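Local structure of peroxiredoxin (Akkermansia muciniphila, 6KHX) at residues 138-143 against 149-154; 35-40 against 168-173; 28-33 against 69-74; 105-110 against 114-119. The protein acts as a peroxidase, probably reducing hydrogen peroxide and organic hydroperoxides with redox-active cysteines as a typical 2-Cys peroxiredoxin. One frame throughout, in Å; residues are numbered along the deposited sequence.

Contact 1. Residues 138-143 against 149-154; sequences RGLFLI and VRHQLI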
loop_
_atom_site.group_PDB
_atom_site.type_symbol
_atom_site.label_atom_id
_atom_site.label_comp_id
_atom_site.label_asym_id
_atom_site.label_seq_id
_atom_site.Cartn_x
_atom_site.Cartn_y
_atom_site.Cartn_z
ATOM N N ARG B 138 -24.144 22.521 23.132
ATOM C CA ARG B 138 -25.168 23.541 22.885
ATOM C C ARG B 138 -24.805 24.291 21.608
ATOM O O ARG B 138 -24.178 25.355 21.617
ATOM C CB ARG B 138 -25.315 24.472 24.085
ATOM C CG ARG B 138 -25.769 23.719 25.310
ATOM C CD ARG B 138 -26.177 24.599 26.465
ATOM N NE ARG B 138 -26.236 23.773 27.661
ATOM C CZ ARG B 138 -27.228 22.939 27.954
ATOM N NH1 ARG B 138 -28.281 22.834 27.151
ATOM N NH2 ARG B 138 -27.165 22.212 29.062
ATOM N N GLY B 139 -25.209 23.711 20.486
ATOM C CA GLY B 139 -24.815 24.209 19.170
ATOM C C GLY B 139 -25.972 24.934 18.493
ATOM O O GLY B 139 -27.109 24.487 18.574
ATOM N N LEU B 140 -25.671 26.020 17.795
ATOM C CA LEU B 140 -26.735 26.767 17.133
ATOM C C LEU B 140 -26.277 27.196 15.747
ATOM O O LEU B 140 -25.136 27.631 15.569
ATOM C CB LEU B 140 -27.172 27.992 17.953
ATOM C CG LEU B 140 -28.322 28.816 17.362
ATOM C CD1 LEU B 140 -29.290 29.278 18.449
ATOM C CD2 LEU B 140 -27.791 30.008 16.571
ATOM N N PHE B 141 -27.168 27.045 14.767
ATOM C CA PHE B 141 -26.869 27.354 13.375
ATOM C C PHE B 141 -27.987 28.188 12.774
ATOM O O PHE B 141 -29.175 27.896 12.978
ATOM C CB PHE B 141 -26.676 26.084 12.523
ATOM C CG PHE B 141 -25.615 25.163 13.044
ATOM C CD1 PHE B 141 -25.886 24.289 14.089
ATOM C CD2 PHE B 141 -24.340 25.191 12.511
ATOM C CE1 PHE B 141 -24.911 23.454 14.578
ATOM C CE2 PHE B 141 -23.356 24.358 12.997
ATOM C CZ PHE B 141 -23.641 23.487 14.030
ATOM N N LEU B 142 -27.592 29.225 12.035
ATOM C CA LEU B 142 -28.498 30.005 11.203
ATOM C C LEU B 142 -28.346 29.541 9.756
ATOM O O LEU B 142 -27.248 29.597 9.193
ATOM C CB LEU B 142 -28.197 31.497 11.326
ATOM C CG LEU B 142 -29.064 32.371 10.416
ATOM C CD1 LEU B 142 -30.543 32.100 10.691
ATOM C CD2 LEU B 142 -28.727 33.844 10.577
ATOM N N ILE B 143 -29.443 29.069 9.166
ATOM C CA ILE B 143 -29.469 28.527 7.813
ATOM C C ILE B 143 -30.386 29.407 6.974
ATOM O O ILE B 143 -31.540 29.630 7.354
ATOM C CB ILE B 143 -29.962 27.068 7.816
ATOM C CG1 ILE B 143 -29.133 26.223 8.788
ATOM C CG2 ILE B 143 -29.918 26.483 6.428
ATOM C CD1 ILE B 143 -29.772 24.899 9.134
ATOM N N VAL B 149 -25.321 27.679 5.699
ATOM C CA VAL B 149 -25.058 28.137 7.060
ATOM C C VAL B 149 -24.393 29.508 7.010
ATOM O O VAL B 149 -23.350 29.682 6.372
ATOM C CB VAL B 149 -24.183 27.129 7.824
ATOM C CG1 VAL B 149 -23.858 27.651 9.228
ATOM C CG2 VAL B 149 -24.871 25.766 7.909
ATOM N N ARG B 150 -24.989 30.482 7.704
ATOM C CA ARG B 150 -24.462 31.838 7.757
ATOM C C ARG B 150 -23.912 32.222 9.120
ATOM O O ARG B 150 -23.135 33.180 9.209
ATOM C CB ARG B 150 -25.551 32.845 7.366
ATOM C CG ARG B 150 -26.067 32.652 5.959
ATOM C CD ARG B 150 -24.942 32.935 4.989
ATOM N NE ARG B 150 -25.314 32.661 3.610
ATOM C CZ ARG B 150 -24.449 32.666 2.604
ATOM N NH1 ARG B 150 -23.168 32.924 2.841
ATOM N NH2 ARG B 150 -24.857 32.399 1.367
ATOM N N HIS B 151 -24.251 31.473 10.165
ATOM C CA HIS B 151 -23.811 31.771 11.519
ATOM C C HIS B 151 -23.881 30.489 12.336
ATOM O O HIS B 151 -24.860 29.741 12.238
ATOM C CB HIS B 151 -24.682 32.874 12.134
ATOM C CG HIS B 151 -24.701 32.878 13.631
ATOM N ND1 HIS B 151 -23.734 33.505 14.387
ATOM C CD2 HIS B 151 -25.586 32.351 14.512
ATOM C CE1 HIS B 151 -24.013 33.352 15.669
ATOM N NE2 HIS B 151 -25.134 32.658 15.772
ATOM N N GLN B 152 -22.848 30.241 13.142
ATOM C CA GLN B 152 -22.856 29.093 14.033
ATOM C C GLN B 152 -22.196 29.469 15.352
ATOM O O GLN B 152 -21.303 30.323 15.405
ATOM C CB GLN B 152 -22.156 27.871 13.428
ATOM C CG GLN B 152 -20.679 28.054 13.164
ATOM C CD GLN B 152 -20.013 26.757 12.750
ATOM O OE1 GLN B 152 -19.829 26.487 11.558
ATOM N NE2 GLN B 152 -19.679 25.924 13.736
ATOM N N LEU B 153 -22.630 28.784 16.410
ATOM C CA LEU B 153 -22.258 29.084 17.785
ATOM C C LEU B 153 -22.343 27.792 18.581
ATOM O O LEU B 153 -23.326 27.053 18.453
ATOM C CB LEU B 153 -23.206 30.145 18.362
ATOM C CG LEU B 153 -23.341 30.471 19.848
ATOM C CD1 LEU B 153 -23.920 31.867 19.984
ATOM C CD2 LEU B 153 -24.227 29.479 20.588
ATOM N N ILE B 154 -21.333 27.527 19.406
ATOM C CA ILE B 154 -21.328 26.351 20.270
ATOM C C ILE B 154 -20.920 26.766 21.674
ATOM O O ILE B 154 -19.885 27.414 21.863
ATOM C CB ILE B 154 -20.382 25.246 19.760
ATOM C CG1 ILE B 154 -20.598 24.974 18.272
ATOM C CG2 ILE B 154 -20.589 23.976 20.573
ATOM C CD1 ILE B 154 -19.635 23.966 17.714
#
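Phe141 and Gln152 face each other as a non-hydrogen-bonded pair in the antiparallel hairpin of strands 138-143 and 149-154, their side chains side by side and pointing the same way. Phe141 CB lies near the carbonyl O of His151, and the ring is swung beside its own backbone N (chi1 -56°). Its CD2 then lies 3.6 Å from Gln152 CB and also meets Val149 CG1, a methyl at the ring edge. One atom further, CE2 is 4.1 Å from NE2 of Gln152, the amide plane turned 55° against the ring, and at the tip CZ packs on Val115. Exchanging Phe141 for an alanine would probably leave the Val149 methyl and the Gln152 chain without their mate and open a gap toward Val115. Behind this face, Leu140 CD2 comes to the edge of the His151 imidazole, 3.8 Å from its CD2. Backbone bonds tie the pairs Leu140-Leu153 and Leu142-His151, until a beta bulge after Leu142 shifts the register and Leu142 O takes its bond from Arg150 N at 2.8 Å. His151 ND1 bonds to Asn155 of the second subunit, whose own edge strand pairs antiparallel with 151-154, the sheet-to-sheet dimer known from this family. Strand 149-154 thus bonds to 138-143 on one side and pairs with the second subunit through 151-154, so the sheet, with mostly apolar side chains on 138-143, continues across the interface.

Contact 2. Residues 35-40 against 168-173; sequences YVILFF and RVVDAL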
loop_
_atom_site.group_PDB
_atom_site.type_symbol
_atom_site.label_atom_id
_atom_site.label_comp_id
_atom_site.label_asym_id
_atom_site.label_seq_id
_atom_site.Cartn_x
_atom_site.Cartn_y
_atom_site.Cartn_z
ATOM N N TYR B 35 -35.964 30.619 6.605
ATOM C CA TYR B 35 -34.706 30.432 7.315
ATOM C C TYR B 35 -34.899 29.378 8.395
ATOM O O TYR B 35 -36.023 29.035 8.760
ATOM C CB TYR B 35 -34.241 31.727 7.979
ATOM C CG TYR B 35 -34.144 32.913 7.057
ATOM C CD1 TYR B 35 -35.279 33.647 6.721
ATOM C CD2 TYR B 35 -32.922 33.314 6.533
ATOM C CE1 TYR B 35 -35.201 34.734 5.882
ATOM C CE2 TYR B 35 -32.837 34.406 5.689
ATOM C CZ TYR B 35 -33.980 35.110 5.369
ATOM O OH TYR B 35 -33.905 36.195 4.534
ATOM N N VAL B 36 -33.795 28.842 8.900
ATOM C CA VAL B 36 -33.855 27.854 9.971
ATOM C C VAL B 36 -32.877 28.255 11.065
ATOM O O VAL B 36 -31.708 28.541 10.788
ATOM C CB VAL B 36 -33.552 26.426 9.476
ATOM C CG1 VAL B 36 -33.677 25.438 10.627
ATOM C CG2 VAL B 36 -34.482 26.041 8.341
ATOM N N ILE B 37 -33.358 28.282 12.301
ATOM C CA ILE B 37 -32.496 28.298 13.475
ATOM C C ILE B 37 -32.510 26.879 14.029
ATOM O O ILE B 37 -33.535 26.409 14.540
ATOM C CB ILE B 37 -32.957 29.324 14.517
ATOM C CG1 ILE B 37 -32.623 30.741 14.053
ATOM C CG2 ILE B 37 -32.299 29.062 15.864
ATOM C CD1 ILE B 37 -31.168 31.087 14.190
ATOM N N LEU B 38 -31.388 26.179 13.886
ATOM C CA LEU B 38 -31.255 24.792 14.321
ATOM C C LEU B 38 -30.366 24.758 15.557
ATOM O O LEU B 38 -29.219 25.211 15.504
ATOM C CB LEU B 38 -30.662 23.932 13.201
ATOM C CG LEU B 38 -30.301 22.479 13.524
ATOM C CD1 LEU B 38 -31.563 21.669 13.775
ATOM C CD2 LEU B 38 -29.466 21.844 12.416
ATOM N N PHE B 39 -30.884 24.248 16.673
ATOM C CA PHE B 39 -30.078 24.204 17.888
ATOM C C PHE B 39 -30.081 22.808 18.505
ATOM O O PHE B 39 -31.118 22.140 18.584
ATOM C CB PHE B 39 -30.527 25.272 18.920
ATOM C CG PHE B 39 -31.833 24.978 19.599
ATOM C CD1 PHE B 39 -33.037 25.285 18.991
ATOM C CD2 PHE B 39 -31.852 24.430 20.872
ATOM C CE1 PHE B 39 -34.240 25.020 19.626
ATOM C CE2 PHE B 39 -33.053 24.168 21.515
ATOM C CZ PHE B 39 -34.246 24.462 20.891
ATOM N N PHE B 40 -28.892 22.383 18.929
ATOM C CA PHE B 40 -28.641 21.111 19.589
ATOM C C PHE B 40 -28.434 21.341 21.081
ATOM O O PHE B 40 -27.749 22.297 21.477
ATOM C CB PHE B 40 -27.384 20.433 19.017
ATOM C CG PHE B 40 -27.435 20.173 17.535
ATOM C CD1 PHE B 40 -27.189 21.192 16.626
ATOM C CD2 PHE B 40 -27.698 18.901 17.049
ATOM C CE1 PHE B 40 -27.228 20.954 15.265
ATOM C CE2 PHE B 40 -27.732 18.653 15.689
ATOM C CZ PHE B 40 -27.494 19.678 14.794
ATOM N N ARG B 168 -30.884 38.765 16.729
ATOM C CA ARG B 168 -30.047 39.831 16.186
ATOM C C ARG B 168 -29.316 39.364 14.938
ATOM O O ARG B 168 -29.236 40.094 13.944
ATOM C CB ARG B 168 -29.042 40.305 17.234
ATOM C CG ARG B 168 -28.318 41.580 16.851
ATOM C CD ARG B 168 -27.131 41.850 17.754
ATOM N NE ARG B 168 -25.992 40.995 17.434
ATOM C CZ ARG B 168 -25.073 41.293 16.518
ATOM N NH1 ARG B 168 -25.163 42.427 15.839
ATOM N NH2 ARG B 168 -24.063 40.463 16.280
ATOM N N VAL B 169 -28.775 38.143 14.973
ATOM C CA VAL B 169 -28.077 37.614 13.808
ATOM C C VAL B 169 -29.054 37.386 12.657
ATOM O O VAL B 169 -28.722 37.626 11.490
ATOM C CB VAL B 169 -27.315 36.328 14.184
ATOM C CG1 VAL B 169 -26.619 35.761 12.974
ATOM C CG2 VAL B 169 -26.288 36.621 15.261
ATOM N N VAL B 170 -30.275 36.937 12.963
ATOM C CA VAL B 170 -31.289 36.802 11.920
ATOM C C VAL B 170 -31.551 38.148 11.256
ATOM O O VAL B 170 -31.589 38.257 10.023
ATOM C CB VAL B 170 -32.584 36.205 12.496
ATOM C CG1 VAL B 170 -33.726 36.368 11.502
ATOM C CG2 VAL B 170 -32.385 34.739 12.842
ATOM N N ASP B 171 -31.739 39.192 12.067
ATOM C CA ASP B 171 -32.003 40.516 11.515
ATOM C C ASP B 171 -30.831 41.003 10.679
ATOM O O ASP B 171 -31.027 41.621 9.629
ATOM C CB ASP B 171 -32.335 41.512 12.629
ATOM C CG ASP B 171 -33.730 41.306 13.199
ATOM O OD1 ASP B 171 -34.595 40.744 12.484
ATOM O OD2 ASP B 171 -33.970 41.713 14.356
ATOM N N ALA B 172 -29.602 40.731 11.120
ATOM C CA ALA B 172 -28.445 41.149 10.336
ATOM C C ALA B 172 -28.393 40.422 8.992
ATOM O O ALA B 172 -28.147 41.045 7.949
ATOM C CB ALA B 172 -27.160 40.915 11.128
ATOM N N LEU B 173 -28.626 39.107 8.993
ATOM C CA LEU B 173 -28.608 38.364 7.738
ATOM C C LEU B 173 -29.673 38.888 6.784
ATOM O O LEU B 173 -29.404 39.118 5.597
ATOM C CB LEU B 173 -28.812 36.870 7.992
ATOM C CG LEU B 173 -29.019 36.070 6.698
ATOM C CD1 LEU B 173 -27.769 36.132 5.848
ATOM C CD2 LEU B 173 -29.424 34.621 6.954
#
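The Tyr35 ring takes Leu173 along its CD2-CE2 side: the methyl CD2 of Leu173 comes in obliquely, 3.6 Å from CE2 and 3.8 Å from CD2 of the tyrosine. Beyond the contact, the phenol oxygen hydrogen-bonds to Glu177, one turn further along the same helix, which fixes the far end of the ring. Two residues on, Ile37 points to the same side of the strand. Its CG1 stands beside the backbone N (chi1 -74°), and the next torsion swings CD1 round until both atoms meet one methyl, CG2 of Val170; the nearer, Ile37 CD1, is 4.1 Å away. Val170 and Leu173 sit one helical turn apart and therefore present their methyls to Ile37 and Tyr35 respectively. This is helix 163-179 lying over the central sheet of the thioredoxin fold, where Leu142 of the neighbouring strand and Val68 fill in around the same side chains. No hydrogen bond joins the two segments. The contact is apolar and modest in area, holding by shape and burial, while the directional bond is left to the tyrosine hydroxyl at the margin.

Contact 3. Residues 28-33 against 69-74; sequences DQFKGK and AVVGCS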
loop_
_atom_site.group_PDB
_atom_site.type_symbol
_atom_site.label_atom_id
_atom_site.label_comp_id
_atom_site.label_asym_id
_atom_site.label_seq_id
_atom_site.Cartn_x
_atom_site.Cartn_y
_atom_site.Cartn_z
ATOM N N ASP B 28 -35.197 19.997 4.329
ATOM C CA ASP B 28 -35.521 20.206 2.920
ATOM C C ASP B 28 -36.785 21.039 2.764
ATOM O O ASP B 28 -36.855 21.922 1.899
ATOM C CB ASP B 28 -35.688 18.858 2.218
ATOM C CG ASP B 28 -34.366 18.161 1.962
ATOM O OD1 ASP B 28 -33.303 18.793 2.164
ATOM O OD2 ASP B 28 -34.390 16.972 1.574
ATOM N N GLN B 29 -37.794 20.770 3.602
ATOM C CA GLN B 29 -39.083 21.442 3.494
ATOM C C GLN B 29 -38.956 22.958 3.557
ATOM O O GLN B 29 -39.814 23.670 3.026
ATOM C CB GLN B 29 -40.015 20.952 4.601
ATOM C CG GLN B 29 -39.472 21.191 5.993
ATOM C CD GLN B 29 -40.332 20.565 7.057
ATOM O OE1 GLN B 29 -41.473 20.979 7.275
ATOM N NE2 GLN B 29 -39.804 19.541 7.714
ATOM N N PHE B 30 -37.912 23.473 4.206
ATOM C CA PHE B 30 -37.771 24.913 4.371
ATOM C C PHE B 30 -36.992 25.572 3.247
ATOM O O PHE B 30 -37.025 26.805 3.138
ATOM C CB PHE B 30 -37.092 25.240 5.710
ATOM C CG PHE B 30 -37.773 24.624 6.892
ATOM C CD1 PHE B 30 -39.068 24.987 7.224
ATOM C CD2 PHE B 30 -37.125 23.673 7.666
ATOM C CE1 PHE B 30 -39.709 24.413 8.311
ATOM C CE2 PHE B 30 -37.754 23.096 8.751
ATOM C CZ PHE B 30 -39.050 23.465 9.076
ATOM N N LYS B 31 -36.308 24.795 2.407
ATOM C CA LYS B 31 -35.498 25.387 1.351
ATOM C C LYS B 31 -36.369 26.222 0.425
ATOM O O LYS B 31 -37.421 25.769 -0.037
ATOM C CB LYS B 31 -34.764 24.307 0.559
ATOM C CG LYS B 31 -33.545 23.729 1.254
ATOM C CD LYS B 31 -32.601 23.091 0.239
ATOM C CE LYS B 31 -31.718 22.040 0.895
ATOM N NZ LYS B 31 -30.881 21.327 -0.101
ATOM N N GLY B 32 -35.943 27.459 0.188
ATOM C CA GLY B 32 -36.698 28.379 -0.622
ATOM C C GLY B 32 -37.886 29.008 0.069
ATOM O O GLY B 32 -38.544 29.863 -0.533
ATOM N N LYS B 33 -38.182 28.625 1.311
ATOM C CA LYS B 33 -39.370 29.110 2.006
ATOM C C LYS B 33 -39.049 29.805 3.319
ATOM O O LYS B 33 -39.565 30.900 3.572
ATOM C CB LYS B 33 -40.344 27.951 2.268
ATOM C CG LYS B 33 -40.732 27.148 1.039
ATOM C CD LYS B 33 -41.754 26.083 1.405
ATOM C CE LYS B 33 -42.121 25.211 0.220
ATOM N NZ LYS B 33 -43.008 24.087 0.647
ATOM N N ALA B 69 -37.941 29.186 10.833
ATOM C CA ALA B 69 -38.400 27.985 11.500
ATOM C C ALA B 69 -37.403 27.639 12.595
ATOM O O ALA B 69 -36.191 27.631 12.355
ATOM C CB ALA B 69 -38.525 26.837 10.503
ATOM N N VAL B 70 -37.908 27.376 13.796
ATOM C CA VAL B 70 -37.071 26.993 14.925
ATOM C C VAL B 70 -37.117 25.476 15.049
ATOM O O VAL B 70 -38.205 24.884 15.113
ATOM C CB VAL B 70 -37.537 27.677 16.220
ATOM C CG1 VAL B 70 -36.745 27.164 17.408
ATOM C CG2 VAL B 70 -37.402 29.170 16.088
ATOM N N VAL B 71 -35.942 24.844 15.075
ATOM C CA VAL B 71 -35.833 23.391 15.154
ATOM C C VAL B 71 -34.804 23.054 16.221
ATOM O O VAL B 71 -33.663 23.528 16.157
ATOM C CB VAL B 71 -35.428 22.761 13.806
ATOM C CG1 VAL B 71 -35.363 21.246 13.921
ATOM C CG2 VAL B 71 -36.372 23.174 12.689
ATOM N N GLY B 72 -35.211 22.248 17.203
ATOM C CA GLY B 72 -34.300 21.715 18.191
ATOM C C GLY B 72 -33.924 20.274 17.889
ATOM O O GLY B 72 -34.626 19.563 17.176
ATOM N N CYS B 73 -32.810 19.838 18.470
ATOM C CA CYS B 73 -32.307 18.501 18.201
ATOM C C CYS B 73 -31.421 18.034 19.346
ATOM O O CYS B 73 -30.573 18.789 19.835
ATOM C CB CYS B 73 -31.516 18.471 16.891
ATOM S SG CYS B 73 -30.836 16.854 16.488
ATOM N N SER B 74 -31.601 16.771 19.734
ATOM C CA SER B 74 -30.680 16.073 20.618
ATOM C C SER B 74 -30.594 14.628 20.156
ATOM O O SER B 74 -31.389 14.176 19.325
ATOM C CB SER B 74 -31.126 16.135 22.085
ATOM O OG SER B 74 -32.069 15.112 22.371
#
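Phe30 and Ala69 bring the two backbones nearest to each other, their CA atoms 7.8 Å apart, too far for main-chain bonding, and only side chains bridge the distance. Segment 69-74 is a strand in the central sheet of the thioredoxin fold, hydrogen-bonded to strand 35-40, whereas 28-33 is the connection leading into that neighbouring strand. It makes a short 3-10 turn over 28-30, with Lys31 N bonded to Asp28 O, and then swings round at Gly32, whose phi of 77° suits a residue lacking a side chain. Lys33 N reaches back to Phe30 O at 2.8 Å, so the phenylalanine is held at the junction of two tight turns. From there chi1 of -54° sets the ring beside its own backbone N and lays it over the sheet. Ala69 CB sits over one face, displaced toward the rim, in a CH-pi contact of 3.8 Å to the ring centroid and 23° off the normal. Gln29 CG lies on the opposite face, 3.6 Å above the plane and over the centre, so the ring is sandwiched between its sequence neighbour and the strand. Val36 packs against it as well. With a serine in place of Phe30, the Ala69 methyl and Gln29 CG would probably lose the ring between them, leaving a gap between the turn and the sheet. Val70, between the two contact residues, points to the other side of the strand, and Val71 returns to this one: its CG2 approaches the ring obliquely, 4.2 Å from CE2 of Phe30.

Contact 4. Residues 105-110 against 114-119; sequences INKTIS and GVLAGD
Leu116 is folded back onto Ser110 and Lys107 by its first torsion, which turns CG opposite the backbone N (chi1 -168°) and lets the two methyls part: CD1 settles 3.8 Å from Ser110 CB, and CD2 goes to the start of the helix, 4.1 Å from Lys107 CB and 4.0 Å from Lys107 O. Val115 holds CG2 between its backbone N and carbonyl carbon, which puts that methyl 3.5 Å from the carbonyl O of Ser110 and against Ser110 CB. Between them, these side chains pack on Lys107 and Ser110 of the short helix. The backbone turns here in a Schellman motif: Gly114 takes a positive phi (71°), and Val115 N bonds back to Ser110 O at 3.0 Å, in the carbonyl plane and fairly straight at 160°. Leu116 N adds a weak bond to the same oxygen. At the start of the helix Lys107 occupies the N-cap position and sends its amine off to Leu134 O, with a weak bond to Ile105 of the third subunit. Ser110 OG is bonded to Asp104, which also receives Ile109 N, tying the helix start to the preceding loop. A carbonyl at the helix end is thus satisfied by main-chain N-H groups, while the Val115 CG2 methyl and Leu116 CB lie close to it; this is consistent with a fixed exit of the chain toward strand 119-122.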
loop_
_atom_site.group_PDB
_atom_site.type_symbol
_atom_site.label_atom_id
_atom_site.label_comp_id
_atom_site.label_asym_id
_atom_site.label_seq_id
_atom_site.Cartn_x
_atom_site.Cartn_y
_atom_site.Cartn_z
ATOM N N ILE B 105 -31.097 10.068 16.698
ATOM C CA ILE B 105 -30.948 8.823 17.447
ATOM C C ILE B 105 -29.671 8.082 17.065
ATOM O O ILE B 105 -29.117 7.336 17.883
ATOM C CB ILE B 105 -32.200 7.951 17.241
ATOM C CG1 ILE B 105 -32.257 6.820 18.269
ATOM C CG2 ILE B 105 -32.251 7.407 15.820
ATOM C CD1 ILE B 105 -33.663 6.292 18.494
ATOM N N ASN B 106 -29.169 8.277 15.843
ATOM C CA ASN B 106 -27.935 7.641 15.396
ATOM C C ASN B 106 -26.702 8.500 15.629
ATOM O O ASN B 106 -25.585 8.033 15.369
ATOM C CB ASN B 106 -28.022 7.302 13.905
ATOM C CG ASN B 106 -29.040 6.232 13.609
ATOM O OD1 ASN B 106 -29.311 5.367 14.441
ATOM N ND2 ASN B 106 -29.620 6.287 12.419
ATOM N N LYS B 107 -26.873 9.728 16.121
ATOM C CA LYS B 107 -25.808 10.701 16.353
ATOM C C LYS B 107 -25.146 11.180 15.066
ATOM O O LYS B 107 -24.116 11.865 15.128
ATOM C CB LYS B 107 -24.730 10.158 17.303
ATOM C CG LYS B 107 -25.299 9.539 18.560
ATOM C CD LYS B 107 -24.210 9.153 19.529
ATOM C CE LYS B 107 -24.780 8.360 20.680
ATOM N NZ LYS B 107 -25.622 9.201 21.572
ATOM N N THR B 108 -25.702 10.845 13.898
ATOM C CA THR B 108 -25.083 11.268 12.646
ATOM C C THR B 108 -25.294 12.758 12.377
ATOM O O THR B 108 -24.426 13.401 11.777
ATOM C CB THR B 108 -25.618 10.433 11.473
ATOM O OG1 THR B 108 -27.042 10.531 11.414
ATOM C CG2 THR B 108 -25.233 8.965 11.627
ATOM N N ILE B 109 -26.429 13.327 12.798
ATOM C CA ILE B 109 -26.661 14.754 12.585
ATOM C C ILE B 109 -25.681 15.572 13.417
ATOM O O ILE B 109 -25.040 16.509 12.921
ATOM C CB ILE B 109 -28.116 15.124 12.919
ATOM C CG1 ILE B 109 -29.090 14.214 12.183
ATOM C CG2 ILE B 109 -28.385 16.566 12.538
ATOM C CD1 ILE B 109 -30.530 14.435 12.596
ATOM N N SER B 110 -25.558 15.227 14.699
ATOM C CA SER B 110 -24.624 15.924 15.573
ATOM C C SER B 110 -23.199 15.797 15.053
ATOM O O SER B 110 -22.411 16.745 15.146
ATOM C CB SER B 110 -24.736 15.375 16.996
ATOM O OG SER B 110 -26.073 15.453 17.466
ATOM N N GLY B 114 -20.793 18.932 13.573
ATOM C CA GLY B 114 -19.618 19.231 14.374
ATOM C C GLY B 114 -19.906 19.611 15.813
ATOM O O GLY B 114 -19.124 20.353 16.418
ATOM N N VAL B 115 -21.002 19.111 16.384
ATOM C CA VAL B 115 -21.394 19.424 17.749
ATOM C C VAL B 115 -21.379 18.208 18.660
ATOM O O VAL B 115 -21.735 18.328 19.837
ATOM C CB VAL B 115 -22.785 20.088 17.790
ATOM C CG1 VAL B 115 -22.791 21.366 16.967
ATOM C CG2 VAL B 115 -23.842 19.109 17.302
ATOM N N LEU B 116 -20.985 17.041 18.159
ATOM C CA LEU B 116 -21.000 15.828 18.965
ATOM C C LEU B 116 -19.809 15.831 19.912
ATOM O O LEU B 116 -18.665 15.973 19.472
ATOM C CB LEU B 116 -20.971 14.594 18.074
ATOM C CG LEU B 116 -21.270 13.285 18.793
ATOM C CD1 LEU B 116 -22.649 13.353 19.423
ATOM C CD2 LEU B 116 -21.189 12.147 17.806
ATOM N N ALA B 117 -20.079 15.698 21.210
ATOM C CA ALA B 117 -19.024 15.604 22.206
ATOM C C ALA B 117 -18.410 14.204 22.213
ATOM O O ALA B 117 -18.847 13.296 21.499
ATOM C CB ALA B 117 -19.564 15.967 23.586
ATOM N N GLY B 118 -17.396 14.023 23.052
ATOM C CA GLY B 118 -16.750 12.740 23.226
ATOM C C GLY B 118 -15.575 12.516 22.293
ATOM O O GLY B 118 -15.340 13.244 21.326
ATOM N N ASP B 119 -14.814 11.476 22.618
ATOM C CA ASP B 119 -13.620 11.085 21.885
ATOM C C ASP B 119 -13.668 9.586 21.644
ATOM O O ASP B 119 -13.924 8.815 22.576
ATOM C CB ASP B 119 -12.353 11.458 22.667
ATOM C CG ASP B 119 -11.075 11.028 21.966
ATOM O OD1 ASP B 119 -11.101 10.787 20.736
ATOM O OD2 ASP B 119 -10.043 10.910 22.663
#

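From the N terminus, segment 28-33 runs almost directly into strand 35-40, so two loops open in succession. Contact 3 closes the first at 69-74, while contact 2 is still open; the two therefore cross, and they meet where strands 35-40 and 68-74 pair. Contact 4 then closes a short loop round helix 108-112, and contact 1 a hairpin at 138-154. These two follow one another in series, both within the long excursion that ends when contact 2 closes on helix 163-179. Strand 138-143 lies next to 35-40, which joins contacts 1 and 2, and Val115 packs on Phe40, tying the helix exit to the sheet.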